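Local coordinates for hypothetical protein (Psychrobacter arcticus, PDB 2I9W) that is of unknown function but binds two zinc ions through cysteine clusters flanking a cystatin-like, NTF2-related middle domain, at residues R58-A63 with E70-T75. Numbering follows the deposited sequence.
Sequences RTRYSA and EYIVKT
R60 reaches across from helix 53-66 to the C-terminal end of helix 69-74. Its chain is extended as far as CD and then bends (chi3 52°), which brings the guanidinium edge to that helix end. R60 NH1 donates to I72 O at 3.0 Å, in the carbonyl plane and on a lone pair. R60 NH1 also donates to T75 OG1 at 2.9 Å. Both acceptors lie near the guanidinium plane, and together the bonds restrain the rotation of the group. T75 OG1 in turn donates to Y71 O, which also accepts from T75 N on the opposite face of its plane. I72 CD1 lies over one guanidinium face and meets A63 CB at 3.7 Å.

The chi1 of Y71, -171°, turns its ring away from its own backbone N and sets its hydroxyl beside T59. Y71 OH lies 2.7 Å from T59 OG1, which is also hydrogen-bonded to L56 O. A63 CB is 3.7 Å from Y71 CD2.

The axes of 58-63 and 70-74 run at 146° in this buried helical hairpin of the NTF2-like domain. H34 of helix 31-39 packs edge-to-face with Y71. T59 lies near the zinc ligand C30, while the backbone of T75 hydrogen-bonds to F153 of strand 149-153.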
loop_
_atom_site.group_PDB
_atom_site.type_symbol
_atom_site.label_atom_id
_atom_site.label_comp_id
_atom_site.label_asym_id
_atom_site.label_seq_id
_atom_site.Cartn_x
_atom_site.Cartn_y
_atom_site.Cartn_z
ATOM N N ARG A 58 -1.503 -5.062 1.100
ATOM C CA ARG A 58 -0.947 -6.332 0.593
ATOM C C ARG A 58 -0.464 -6.193 -0.829
ATOM O O ARG A 58 0.644 -6.624 -1.174
ATOM C CB ARG A 58 -1.980 -7.454 0.661
ATOM C CG ARG A 58 -2.173 -7.967 2.039
ATOM C CD ARG A 58 -3.392 -8.868 2.110
ATOM N NE ARG A 58 -3.574 -9.463 3.431
ATOM C CZ ARG A 58 -2.886 -10.504 3.905
ATOM N NH1 ARG A 58 -1.931 -11.106 3.191
ATOM N NH2 ARG A 58 -3.167 -10.956 5.120
ATOM N N THR A 59 -1.303 -5.604 -1.673
ATOM C CA THR A 59 -0.892 -5.378 -3.091
ATOM C C THR A 59 0.339 -4.478 -3.186
ATOM O O THR A 59 1.167 -4.678 -4.063
ATOM C CB THR A 59 -2.055 -4.817 -3.994
ATOM O OG1 THR A 59 -2.435 -3.490 -3.536
ATOM C CG2 THR A 59 -3.253 -5.800 -4.012
ATOM N N ARG A 60 0.466 -3.489 -2.307
ATOM C CA ARG A 60 1.689 -2.659 -2.322
ATOM C C ARG A 60 2.953 -3.449 -1.930
ATOM O O ARG A 60 3.975 -3.368 -2.568
ATOM C CB ARG A 60 1.501 -1.394 -1.485
ATOM C CG ARG A 60 0.448 -0.394 -2.020
ATOM C CD ARG A 60 0.240 0.765 -1.009
ATOM N NE ARG A 60 1.500 1.414 -0.589
ATOM C CZ ARG A 60 2.152 2.349 -1.272
ATOM N NH1 ARG A 60 1.675 2.794 -2.432
ATOM N NH2 ARG A 60 3.285 2.846 -0.778
ATOM N N TYR A 61 2.855 -4.218 -0.852
ATOM C CA TYR A 61 3.937 -5.112 -0.445
ATOM C C TYR A 61 4.387 -6.017 -1.613
ATOM O O TYR A 61 5.556 -6.109 -1.933
ATOM C CB TYR A 61 3.501 -5.972 0.753
ATOM C CG TYR A 61 4.551 -6.997 1.045
ATOM C CD1 TYR A 61 5.676 -6.657 1.729
ATOM C CD2 TYR A 61 4.431 -8.294 0.560
ATOM C CE1 TYR A 61 6.715 -7.582 1.950
ATOM C CE2 TYR A 61 5.438 -9.223 0.751
ATOM C CZ TYR A 61 6.599 -8.859 1.452
ATOM O OH TYR A 61 7.607 -9.774 1.680
ATOM N N SER A 62 3.421 -6.646 -2.266
ATOM C CA SER A 62 3.724 -7.531 -3.416
ATOM C C SER A 62 4.356 -6.742 -4.568
ATOM O O SER A 62 5.227 -7.267 -5.270
ATOM C CB SER A 62 2.437 -8.214 -3.877
ATOM O OG SER A 62 1.979 -9.035 -2.827
ATOM N N ALA A 63 3.980 -5.470 -4.713
ATOM C CA ALA A 63 4.600 -4.603 -5.737
ATOM C C ALA A 63 6.050 -4.271 -5.343
ATOM O O ALA A 63 6.875 -4.121 -6.202
ATOM C CB ALA A 63 3.750 -3.324 -5.948
ATOM N N GLU A 70 5.616 1.559 -10.509
ATOM C CA GLU A 70 4.458 2.282 -11.026
ATOM C C GLU A 70 3.236 2.070 -10.134
ATOM O O GLU A 70 2.487 3.048 -9.799
ATOM C CB GLU A 70 4.139 1.890 -12.462
ATOM C CG GLU A 70 3.645 0.409 -12.716
ATOM C CD GLU A 70 4.677 -0.734 -12.437
ATOM O OE1 GLU A 70 5.934 -0.570 -12.588
ATOM O OE2 GLU A 70 4.180 -1.816 -12.084
ATOM N N TYR A 71 3.027 0.820 -9.720
ATOM C CA TYR A 71 1.910 0.500 -8.821
ATOM C C TYR A 71 2.036 1.253 -7.477
ATOM O O TYR A 71 1.063 1.775 -6.954
ATOM C CB TYR A 71 1.796 -1.019 -8.588
ATOM C CG TYR A 71 0.548 -1.409 -7.863
ATOM C CD1 TYR A 71 -0.646 -1.547 -8.548
ATOM C CD2 TYR A 71 0.545 -1.617 -6.483
ATOM C CE1 TYR A 71 -1.799 -1.854 -7.881
ATOM C CE2 TYR A 71 -0.617 -1.947 -5.795
ATOM C CZ TYR A 71 -1.797 -2.080 -6.515
ATOM O OH TYR A 71 -2.994 -2.383 -5.907
ATOM N N ILE A 72 3.233 1.347 -6.949
ATOM C CA ILE A 72 3.487 2.021 -5.678
ATOM C C ILE A 72 3.150 3.532 -5.810
ATOM O O ILE A 72 2.475 4.113 -4.967
ATOM C CB ILE A 72 4.978 1.807 -5.206
ATOM C CG1 ILE A 72 5.252 0.327 -4.972
ATOM C CG2 ILE A 72 5.297 2.601 -3.943
ATOM C CD1 ILE A 72 4.333 -0.314 -3.890
ATOM N N VAL A 73 3.606 4.144 -6.893
ATOM C CA VAL A 73 3.243 5.551 -7.135
ATOM C C VAL A 73 1.723 5.751 -7.279
ATOM O O VAL A 73 1.135 6.616 -6.605
ATOM C CB VAL A 73 3.940 6.132 -8.367
ATOM C CG1 VAL A 73 3.457 7.589 -8.606
ATOM C CG2 VAL A 73 5.460 6.059 -8.202
ATOM N N LYS A 74 1.068 4.944 -8.119
ATOM C CA LYS A 74 -0.309 5.207 -8.494
ATOM C C LYS A 74 -1.266 4.868 -7.366
ATOM O O LYS A 74 -2.396 5.299 -7.408
ATOM C CB LYS A 74 -0.730 4.440 -9.759
ATOM C CG LYS A 74 0.062 4.807 -11.033
ATOM C CD LYS A 74 -0.295 6.183 -11.542
ATOM N N THR A 75 -0.821 4.106 -6.367
ATOM C CA THR A 75 -1.671 3.859 -5.216
ATOM C C THR A 75 -1.323 4.792 -4.041
ATOM O O THR A 75 -1.838 4.575 -2.934
ATOM C CB THR A 75 -1.634 2.377 -4.734
ATOM O OG1 THR A 75 -0.295 1.976 -4.426
ATOM C CG2 THR A 75 -2.232 1.431 -5.823
#